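Local coordinates for ESX secretion system protein EccC (Thermomonospora curvata, PDB 4NH0) that forms part of the ESX (type VII) secretion system that exports EsxA and EsxB, has weak intrinsic ATPase activity and might be its translocase subunit, at residues Pro596-Pro601 against His860-Leu865; Pro601-Glu606 against Gly870-Glu875. One frame throughout, in Å; residues are numbered along the deposited sequence.

Contact 1 of 2, residues Pro596-Pro601 against His860-Leu865; sequences PPLDVP and HFLTAL. With ATP (adenosine-5'-triphosphate), chain G.
Leu-598 and Pro-601 belong to an irregular loop that lies over Leu-862 of strand 860-863 without forming a hydrogen bond to it. The backbones come nearest where the CA atoms of Pro-601 and Ala-864 are 5.4 Å apart, just past the strand end. Before this, Pro-597 centres an inverse gamma turn, in which Leu-598 N binds Pro-596 O, and the Pro-597 ring rests on helix 371-394 of FtsK 1.

Leu-862 fills the middle of the interface. With CG anti to the backbone N (chi1 -175°), its CD2 branch rises to the loop backbone and meets Pro-601 CA at 3.6 Å. Leu-598 and Leu-862 pass in opposite senses, Leu-598 CG lying 3.8 Å from Leu-862 CB, while Leu-598 CD2 continues to the backbone of Phe-861. An alanine in place of Leu-598 would probably open a gap over the CB of Leu-862 and the backbone of Phe-861, which would lose the cover of the leucine branches.

Beyond the strand, Pro-601 CB packs obliquely on Leu-865 CD1 at 3.7 Å, and both side chains also touch the adenine: Pro-601 CG is 3.3 Å from ATP N1, and Leu-865 CD1 is 3.4 Å from the same N1. The amino group N6 of ATP donates to Thr-863 OG1 at 138° and, more weakly, to Thr-863 O. One residue thus offers two acceptors to one amine, while a leucine and a proline border the base. This is the adenine end of the second nucleotide site, built on the mixed sheet of a P-loop NTPase of the FtsK/SpoIIIE family.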
ATOM      1  N   PRO A 596     -21.942   9.769   2.019  1.00 70.55           N
ATOM      2  CA  PRO A 596     -20.767  10.592   2.324  1.00 73.85           C
ATOM      3  C   PRO A 596     -19.586  10.287   1.405  1.00 82.34           C
ATOM      4  O   PRO A 596     -19.041   9.184   1.448  1.00 89.43           O
ATOM      5  CB  PRO A 596     -20.456  10.216   3.771  1.00 91.54           C
ATOM      6  CG  PRO A 596     -21.800   9.944   4.353  1.00 80.12           C
ATOM      7  CD  PRO A 596     -22.621   9.322   3.250  1.00 71.39           C
ATOM      8  N   PRO A 597     -19.201  11.267   0.576  1.00 74.44           N
ATOM      9  CA  PRO A 597     -18.285  11.086  -0.554  1.00 83.81           C
ATOM     10  C   PRO A 597     -16.798  11.086  -0.209  1.00 88.79           C
ATOM     11  O   PRO A 597     -16.078  11.977  -0.656  1.00116.36           O
ATOM     12  CB  PRO A 597     -18.615  12.284  -1.445  1.00 83.33           C
ATOM     13  CG  PRO A 597     -19.007  13.345  -0.483  1.00 76.87           C
ATOM     14  CD  PRO A 597     -19.714  12.647   0.650  1.00 78.49           C
ATOM     15  N   LEU A 598     -16.358  10.099   0.566  1.00 85.29           N
ATOM     16  CA  LEU A 598     -14.933   9.816   0.738  1.00 86.38           C
ATOM     17  C   LEU A 598     -14.105  11.020   1.178  1.00 89.77           C
ATOM     18  O   LEU A 598     -13.312  11.549   0.400  1.00 89.00           O
ATOM     19  CB  LEU A 598     -14.363   9.261  -0.570  1.00 88.79           C
ATOM     20  CG  LEU A 598     -13.563   7.961  -0.503  1.00 83.67           C
ATOM     21  CD1 LEU A 598     -14.413   6.842   0.071  1.00 74.51           C
ATOM     22  CD2 LEU A 598     -13.049   7.589  -1.884  1.00 85.17           C
ATOM     23  N   ASP A 599     -14.284  11.451   2.420  1.00 91.42           N
ATOM     24  CA  ASP A 599     -13.495  12.555   2.953  1.00111.64           C
ATOM     25  C   ASP A 599     -12.608  12.079   4.095  1.00 91.43           C
ATOM     26  O   ASP A 599     -11.383  12.101   3.995  1.00 89.04           O
ATOM     27  CB  ASP A 599     -14.403  13.692   3.428  1.00125.15           C
ATOM     28  CG  ASP A 599     -13.620  14.909   3.882  1.00121.50           C
ATOM     29  OD1 ASP A 599     -12.544  15.174   3.307  1.00108.39           O
ATOM     30  OD2 ASP A 599     -14.078  15.601   4.815  1.00117.03           O
ATOM     31  N   VAL A 600     -13.239  11.646   5.180  1.00 94.60           N
ATOM     32  CA  VAL A 600     -12.515  11.163   6.348  1.00 91.36           C
ATOM     33  C   VAL A 600     -12.250   9.662   6.242  1.00104.95           C
ATOM     34  O   VAL A 600     -13.170   8.878   6.008  1.00115.24           O
ATOM     35  CB  VAL A 600     -13.286  11.473   7.649  1.00 96.06           C
ATOM     36  CG1 VAL A 600     -14.768  11.162   7.485  1.00100.25           C
ATOM     37  CG2 VAL A 600     -12.693  10.712   8.821  1.00 97.50           C
ATOM     38  N   PRO A 601     -10.980   9.260   6.403  1.00104.31           N
ATOM     39  CA  PRO A 601     -10.578   7.853   6.313  1.00 87.42           C
ATOM     40  C   PRO A 601     -11.054   7.027   7.500  1.00 89.08           C
ATOM     41  O   PRO A 601     -11.206   7.566   8.595  1.00 96.55           O
ATOM     42  CB  PRO A 601      -9.050   7.933   6.286  1.00 87.69           C
ATOM     43  CG  PRO A 601      -8.739   9.180   7.032  1.00 89.42           C
ATOM     44  CD  PRO A 601      -9.833  10.144   6.670  1.00104.87           C
ATOM     45  N   HIS A 860     -12.803   4.385  -6.995  1.00 90.57           N
ATOM     46  CA  HIS A 860     -12.093   5.208  -6.025  1.00 86.35           C
ATOM     47  C   HIS A 860     -12.232   4.633  -4.624  1.00 79.86           C
ATOM     48  O   HIS A 860     -13.324   4.248  -4.209  1.00 75.19           O
ATOM     49  CB  HIS A 860     -12.612   6.646  -6.052  1.00 85.23           C
ATOM     50  CG  HIS A 860     -12.302   7.379  -7.319  1.00 72.65           C
ATOM     51  ND1 HIS A 860     -11.021   7.748  -7.670  1.00 94.23           N
ATOM     52  CD2 HIS A 860     -13.107   7.814  -8.317  1.00 78.26           C
ATOM     53  CE1 HIS A 860     -11.050   8.377  -8.831  1.00 94.16           C
ATOM     54  NE2 HIS A 860     -12.303   8.431  -9.244  1.00 90.24           N
ATOM     55  N   PHE A 861     -11.123   4.574  -3.897  1.00 75.86           N
ATOM     56  CA  PHE A 861     -11.154   4.121  -2.515  1.00 85.81           C
ATOM     57  C   PHE A 861     -10.273   5.002  -1.644  1.00 80.55           C
ATOM     58  O   PHE A 861      -9.510   5.825  -2.146  1.00 84.95           O
ATOM     59  CB  PHE A 861     -10.716   2.657  -2.409  1.00 91.75           C
ATOM     60  CG  PHE A 861      -9.237   2.445  -2.572  1.00 92.29           C
ATOM     61  CD1 PHE A 861      -8.406   2.379  -1.466  1.00 75.56           C
ATOM     62  CD2 PHE A 861      -8.680   2.295  -3.829  1.00 91.65           C
ATOM     63  CE1 PHE A 861      -7.049   2.181  -1.611  1.00 62.12           C
ATOM     64  CE2 PHE A 861      -7.321   2.091  -3.978  1.00 81.00           C
ATOM     65  CZ  PHE A 861      -6.506   2.037  -2.868  1.00 67.15           C
ATOM     66  N   LEU A 862     -10.384   4.820  -0.334  1.00 71.03           N
ATOM     67  CA  LEU A 862      -9.605   5.597   0.618  1.00 75.44           C
ATOM     68  C   LEU A 862      -8.976   4.673   1.653  1.00 82.22           C
ATOM     69  O   LEU A 862      -9.681   4.013   2.415  1.00 80.97           O
ATOM     70  CB  LEU A 862     -10.485   6.649   1.294  1.00 79.80           C
ATOM     71  CG  LEU A 862      -9.806   7.639   2.240  1.00 76.88           C
ATOM     72  CD1 LEU A 862      -8.700   8.386   1.520  1.00 83.63           C
ATOM     73  CD2 LEU A 862     -10.829   8.612   2.795  1.00 86.74           C
ATOM     74  N   THR A 863      -7.647   4.627   1.670  1.00 81.99           N
ATOM     75  CA  THR A 863      -6.916   3.742   2.569  1.00 77.74           C
ATOM     76  C   THR A 863      -7.216   4.052   4.027  1.00 67.72           C
ATOM     77  O   THR A 863      -7.167   5.206   4.447  1.00 76.53           O
ATOM     78  CB  THR A 863      -5.396   3.842   2.351  1.00 63.37           C
ATOM     79  OG1 THR A 863      -4.930   5.123   2.789  1.00102.18           O
ATOM     80  CG2 THR A 863      -5.057   3.663   0.886  1.00 64.74           C
ATOM     81  N   ALA A 864      -7.528   3.016   4.797  1.00 71.08           N
ATOM     82  CA  ALA A 864      -7.798   3.182   6.218  1.00 74.39           C
ATOM     83  C   ALA A 864      -6.520   3.531   6.966  1.00 74.18           C
ATOM     84  O   ALA A 864      -5.433   3.513   6.395  1.00 74.71           O
ATOM     85  CB  ALA A 864      -8.423   1.924   6.794  1.00 73.90           C
ATOM     86  N   LEU A 865      -6.659   3.854   8.246  1.00 78.50           N
ATOM     87  CA  LEU A 865      -5.509   4.176   9.082  1.00 72.40           C
ATOM     88  C   LEU A 865      -5.170   2.998   9.987  1.00 76.40           C
ATOM     89  O   LEU A 865      -6.066   2.334  10.506  1.00 87.96           O
ATOM     90  CB  LEU A 865      -5.782   5.432   9.913  1.00 70.81           C
ATOM     91  CG  LEU A 865      -5.308   6.767   9.332  1.00 68.80           C
ATOM     92  CD1 LEU A 865      -5.893   7.014   7.952  1.00 78.86           C
ATOM     93  CD2 LEU A 865      -5.654   7.910  10.272  1.00 80.39           C
TER
HETATM   94  PG  ATP G1405       7.015   9.832   0.664  1.00 85.53           P
HETATM   95  O1G ATP G1405       6.763   9.689  -0.815  1.00 69.84           O
HETATM   96  O2G ATP G1405       7.612   8.609   1.313  1.00100.87           O
HETATM   97  O3G ATP G1405       7.683  11.126   1.059  1.00 92.11           O
HETATM   98  PB  ATP G1405       4.487   8.740   1.077  1.00 74.29           P
HETATM   99  O1B ATP G1405       5.070   7.473   1.649  1.00 78.82           O
HETATM  100  O2B ATP G1405       4.052   8.787  -0.366  1.00 78.62           O
HETATM  101  O3B ATP G1405       5.539   9.934   1.300  1.00 87.03           O
HETATM  102  PA  ATP G1405       3.091   8.617   3.481  1.00 73.70           P
HETATM  103  O1A ATP G1405       2.454   7.252   3.447  1.00 92.60           O
HETATM  104  O2A ATP G1405       4.437   8.772   4.145  1.00102.86           O
HETATM  105  O3A ATP G1405       3.221   9.159   1.975  1.00 65.12           O
HETATM  106  O5' ATP G1405       2.049   9.643   4.150  1.00 94.98           O
HETATM  107  C5' ATP G1405       2.289  11.048   4.123  1.00 98.45           C
HETATM  108  C4' ATP G1405       1.215  11.757   4.939  1.00 92.11           C
HETATM  109  O4' ATP G1405      -0.069  11.550   4.348  1.00 85.97           O
HETATM  110  C3' ATP G1405       1.152  11.217   6.358  1.00 93.64           C
HETATM  111  O3' ATP G1405       1.600  12.209   7.286  1.00109.73           O
HETATM  112  C2' ATP G1405      -0.305  10.891   6.617  1.00 82.95           C
HETATM  113  O2' ATP G1405      -0.782  11.652   7.728  1.00 87.68           O
HETATM  114  C1' ATP G1405      -1.050  11.278   5.350  1.00 92.00           C
HETATM  115  N9  ATP G1405      -1.909  10.151   4.914  1.00103.50           N
HETATM  116  C8  ATP G1405      -1.496   9.080   4.213  1.00113.52           C
HETATM  117  N7  ATP G1405      -2.522   8.224   3.970  1.00105.09           N
HETATM  118  C5  ATP G1405      -3.626   8.753   4.529  1.00 97.78           C
HETATM  119  C6  ATP G1405      -5.051   8.366   4.646  1.00 94.49           C
HETATM  120  N6  ATP G1405      -5.511   7.213   4.104  1.00100.41           N
HETATM  121  N1  ATP G1405      -5.875   9.201   5.312  1.00101.51           N
HETATM  122  C2  ATP G1405      -5.431  10.349   5.856  1.00108.28           C
HETATM  123  N3  ATP G1405      -4.153  10.762   5.789  1.00103.57           N
HETATM  124  C4  ATP G1405      -3.217  10.021   5.151  1.00 97.75           C

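Contact 2 of 2, residues Pro601-Glu606 against Gly870-Glu875; sequences PPTLDE and GDTSAE. With ATP (adenosine-5'-triphosphate), chain G.
Asp-871 OD2 is held by two donors, Ser-873 N and an arginine of the same loop, Arg-867, while the carbonyl of Asp-871 faces Thr-603 across the contact. The bond from Ser-873 N to Asp-871 OD2 closes an Asx turn (N-H...O angle 145°); its modelled length is very short and, at this resolution, doubtful. A salt bridge to Arg-867 also holds this carboxylate, whose side chain points away from the other segment, while the backbone of the turn faces it.

The threonines make the closest packing. Thr-603 CG2 touches Asp-871 O at 3.4 Å and Thr-872 CG2 at 3.9 Å, the two threonine side chains crossing at about a right angle. In Thr-872 the hydroxyl stands between the backbone N and the carbonyl carbon (chi1 62°), which leaves CG2 beside the N, and this methyl lies 3.4 Å from Pro-601 O. Glu-606, its chain extended beyond CG, crosses the Thr-872 side chain at about a right angle, with Glu-606 OE2 3.9 Å from Thr-872 CG2.

Gly-870 adopts a positive phi of 121°, at which a side chain would run into the preceding carbonyl; Asp-605 OD2 lies 3.3 Å from Gly-870 N, but the angle is too poor for a hydrogen bond. Just beyond the turn, Ala-874 CB borders the ribose, 3.4 Å from ATP O2'.

The polar bonds of Asp-871 lie within its own loop and probably shape it. The two segments meet through threonine methyls, carbonyl oxygens and the carboxylates of Asp-605 and Glu-606, so the contact depends on van der Waals packing and not on directional bonds.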
ATOM      1  N   PRO A 601     -10.980   9.260   6.403  1.00104.31           N
ATOM      2  CA  PRO A 601     -10.578   7.853   6.313  1.00 87.42           C
ATOM      3  C   PRO A 601     -11.054   7.027   7.500  1.00 89.08           C
ATOM      4  O   PRO A 601     -11.206   7.566   8.595  1.00 96.55           O
ATOM      5  CB  PRO A 601      -9.050   7.933   6.286  1.00 87.69           C
ATOM      6  CG  PRO A 601      -8.739   9.180   7.032  1.00 89.42           C
ATOM      7  CD  PRO A 601      -9.833  10.144   6.670  1.00104.87           C
ATOM      8  N   PRO A 602     -11.294   5.726   7.282  1.00 87.26           N
ATOM      9  CA  PRO A 602     -11.703   4.814   8.352  1.00 86.03           C
ATOM     10  C   PRO A 602     -10.507   4.257   9.111  1.00 75.02           C
ATOM     11  O   PRO A 602      -9.367   4.482   8.711  1.00 73.97           O
ATOM     12  CB  PRO A 602     -12.428   3.706   7.593  1.00 84.64           C
ATOM     13  CG  PRO A 602     -11.694   3.637   6.298  1.00 70.84           C
ATOM     14  CD  PRO A 602     -11.275   5.053   5.971  1.00 77.39           C
ATOM     15  N   THR A 603     -10.768   3.541  10.198  1.00 74.64           N
ATOM     16  CA  THR A 603      -9.709   2.859  10.927  1.00 76.85           C
ATOM     17  C   THR A 603      -9.916   1.354  10.819  1.00 91.26           C
ATOM     18  O   THR A 603     -10.951   0.901  10.335  1.00 95.12           O
ATOM     19  CB  THR A 603      -9.668   3.283  12.403  1.00 77.04           C
ATOM     20  OG1 THR A 603     -10.941   3.035  13.010  1.00 85.38           O
ATOM     21  CG2 THR A 603      -9.339   4.761  12.520  1.00 75.74           C
ATOM     22  N   LEU A 604      -8.933   0.583  11.267  1.00 80.66           N
ATOM     23  CA  LEU A 604      -8.986  -0.867  11.117  1.00 78.12           C
ATOM     24  C   LEU A 604     -10.050  -1.503  12.007  1.00 85.30           C
ATOM     25  O   LEU A 604     -10.645  -2.514  11.640  1.00 96.19           O
ATOM     26  CB  LEU A 604      -7.616  -1.480  11.407  1.00 74.05           C
ATOM     27  CG  LEU A 604      -6.552  -1.181  10.349  1.00 72.26           C
ATOM     28  CD1 LEU A 604      -5.266  -1.934  10.640  1.00 67.61           C
ATOM     29  CD2 LEU A 604      -7.071  -1.521   8.961  1.00 64.58           C
ATOM     30  N   ASP A 605     -10.296  -0.911  13.172  1.00 85.46           N
ATOM     31  CA  ASP A 605     -11.341  -1.410  14.057  1.00 95.91           C
ATOM     32  C   ASP A 605     -12.719  -1.088  13.488  1.00 94.28           C
ATOM     33  O   ASP A 605     -13.706  -1.747  13.809  1.00 87.12           O
ATOM     34  CB  ASP A 605     -11.193  -0.825  15.465  1.00 94.38           C
ATOM     35  CG  ASP A 605     -11.088   0.688  15.464  1.00 99.22           C
ATOM     36  OD1 ASP A 605     -11.254   1.300  14.391  1.00 98.15           O
ATOM     37  OD2 ASP A 605     -10.848   1.266  16.544  1.00100.05           O
ATOM     38  N   GLU A 606     -12.770  -0.066  12.641  1.00 94.36           N
ATOM     39  CA  GLU A 606     -14.011   0.348  11.999  1.00100.19           C
ATOM     40  C   GLU A 606     -14.409  -0.623  10.895  1.00 97.69           C
ATOM     41  O   GLU A 606     -15.593  -0.814  10.616  1.00 95.46           O
ATOM     42  CB  GLU A 606     -13.870   1.760  11.427  1.00 97.24           C
ATOM     43  CG  GLU A 606     -14.801   2.788  12.043  1.00 98.23           C
ATOM     44  CD  GLU A 606     -14.489   4.200  11.590  1.00 96.13           C
ATOM     45  OE1 GLU A 606     -14.410   4.430  10.365  1.00 85.59           O
ATOM     46  OE2 GLU A 606     -14.322   5.082  12.459  1.00 98.64           O
ATOM     47  N   GLY A 870      -9.915   4.383  17.110  1.00 73.60           N
ATOM     48  CA  GLY A 870     -11.144   4.971  16.611  1.00 75.43           C
ATOM     49  C   GLY A 870     -10.944   6.370  16.066  1.00 80.94           C
ATOM     50  O   GLY A 870     -11.724   6.839  15.238  1.00 88.14           O
ATOM     51  N   ASP A 871      -9.897   7.040  16.535  1.00 81.61           N
ATOM     52  CA  ASP A 871      -9.576   8.381  16.062  1.00 79.41           C
ATOM     53  C   ASP A 871      -9.170   8.335  14.594  1.00 83.03           C
ATOM     54  O   ASP A 871      -8.335   7.524  14.196  1.00 95.89           O
ATOM     55  CB  ASP A 871      -8.464   9.000  16.909  1.00 84.68           C
ATOM     56  CG  ASP A 871      -8.170  10.437  16.529  1.00100.63           C
ATOM     57  OD1 ASP A 871      -8.079  11.287  17.439  1.00104.31           O
ATOM     58  OD2 ASP A 871      -8.024  10.717  15.323  1.00 98.58           O
ATOM     59  N   THR A 872      -9.769   9.205  13.791  1.00 83.28           N
ATOM     60  CA  THR A 872      -9.526   9.209  12.355  1.00 87.44           C
ATOM     61  C   THR A 872      -8.757  10.448  11.929  1.00 90.35           C
ATOM     62  O   THR A 872      -8.885  10.910  10.794  1.00 89.88           O
ATOM     63  CB  THR A 872     -10.840   9.144  11.570  1.00 95.61           C
ATOM     64  OG1 THR A 872     -11.625  10.306  11.861  1.00106.50           O
ATOM     65  CG2 THR A 872     -11.623   7.903  11.953  1.00 87.59           C
ATOM     66  N   SER A 873      -7.960  10.985  12.844  1.00 95.19           N
ATOM     67  CA  SER A 873      -7.223  12.208  12.576  1.00102.86           C
ATOM     68  C   SER A 873      -5.766  11.869  12.277  1.00 97.67           C
ATOM     69  O   SER A 873      -5.109  11.175  13.052  1.00 99.56           O
ATOM     70  CB  SER A 873      -7.341  13.165  13.763  1.00105.37           C
ATOM     71  OG  SER A 873      -6.697  14.394  13.503  1.00109.74           O
ATOM     72  N   ALA A 874      -5.270  12.352  11.142  1.00100.66           N
ATOM     73  CA  ALA A 874      -3.934  11.996  10.678  1.00102.04           C
ATOM     74  C   ALA A 874      -2.824  12.635  11.510  1.00114.70           C
ATOM     75  O   ALA A 874      -1.696  12.149  11.522  1.00111.95           O
ATOM     76  CB  ALA A 874      -3.774  12.381   9.216  1.00 99.97           C
ATOM     77  N   GLU A 875      -3.143  13.723  12.201  1.00127.33           N
ATOM     78  CA  GLU A 875      -2.144  14.436  12.991  1.00117.78           C
ATOM     79  C   GLU A 875      -1.817  13.680  14.278  1.00111.55           C
ATOM     80  O   GLU A 875      -0.717  13.804  14.815  1.00120.58           O
ATOM     81  CB  GLU A 875      -2.629  15.855  13.307  1.00126.45           C
ATOM     82  CG  GLU A 875      -4.134  15.943  13.454  1.00129.51           C
ATOM     83  CD  GLU A 875      -4.701  17.321  13.175  1.00141.85           C
ATOM     84  OE1 GLU A 875      -4.463  17.853  12.071  1.00151.42           O
ATOM     85  OE2 GLU A 875      -5.408  17.863  14.052  1.00141.64           O
TER
HETATM   86  PG  ATP G1405       7.015   9.832   0.664  1.00 85.53           P
HETATM   87  O1G ATP G1405       6.763   9.689  -0.815  1.00 69.84           O
HETATM   88  O2G ATP G1405       7.612   8.609   1.313  1.00100.87           O
HETATM   89  O3G ATP G1405       7.683  11.126   1.059  1.00 92.11           O
HETATM   90  PB  ATP G1405       4.487   8.740   1.077  1.00 74.29           P
HETATM   91  O1B ATP G1405       5.070   7.473   1.649  1.00 78.82           O
HETATM   92  O2B ATP G1405       4.052   8.787  -0.366  1.00 78.62           O
HETATM   93  O3B ATP G1405       5.539   9.934   1.300  1.00 87.03           O
HETATM   94  PA  ATP G1405       3.091   8.617   3.481  1.00 73.70           P
HETATM   95  O1A ATP G1405       2.454   7.252   3.447  1.00 92.60           O
HETATM   96  O2A ATP G1405       4.437   8.772   4.145  1.00102.86           O
HETATM   97  O3A ATP G1405       3.221   9.159   1.975  1.00 65.12           O
HETATM   98  O5' ATP G1405       2.049   9.643   4.150  1.00 94.98           O
HETATM   99  C5' ATP G1405       2.289  11.048   4.123  1.00 98.45           C
HETATM  100  C4' ATP G1405       1.215  11.757   4.939  1.00 92.11           C
HETATM  101  O4' ATP G1405      -0.069  11.550   4.348  1.00 85.97           O
HETATM  102  C3' ATP G1405       1.152  11.217   6.358  1.00 93.64           C
HETATM  103  O3' ATP G1405       1.600  12.209   7.286  1.00109.73           O
HETATM  104  C2' ATP G1405      -0.305  10.891   6.617  1.00 82.95           C
HETATM  105  O2' ATP G1405      -0.782  11.652   7.728  1.00 87.68           O
HETATM  106  C1' ATP G1405      -1.050  11.278   5.350  1.00 92.00           C
HETATM  107  N9  ATP G1405      -1.909  10.151   4.914  1.00103.50           N
HETATM  108  C8  ATP G1405      -1.496   9.080   4.213  1.00113.52           C
HETATM  109  N7  ATP G1405      -2.522   8.224   3.970  1.00105.09           N
HETATM  110  C5  ATP G1405      -3.626   8.753   4.529  1.00 97.78           C
HETATM  111  C6  ATP G1405      -5.051   8.366   4.646  1.00 94.49           C
HETATM  112  N6  ATP G1405      -5.511   7.213   4.104  1.00100.41           N
HETATM  113  N1  ATP G1405      -5.875   9.201   5.312  1.00101.51           N
HETATM  114  C2  ATP G1405      -5.431  10.349   5.856  1.00108.28           C
HETATM  115  N3  ATP G1405      -4.153  10.762   5.789  1.00103.57           N
HETATM  116  C4  ATP G1405      -3.217  10.021   5.151  1.00 97.75           C

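Overall arrangement
Contacts 1 and 2 illustrate how one nucleotide pocket can be assembled from distant parts of a chain. Their centres are 10 Å apart, both touch the same ATP, and they share Pro-601. The segments alternate: 596-601 and 601-606 form one continuous loop, and 860-865 and 870-875 follow after the core of FtsK 2. Strand 860-863 lies between 631-639 and 852-854, antiparallel to both, in the mixed sheet of FtsK 2; 870-875 belongs to the loop after it, before helix 877-891. A probable hydrogen bond from Leu-865 N to Pro-602 O joins the contacts. The early loop thus ties sheet to helix approach around the adenosine end of the ATP whose phosphates the P-loop holds.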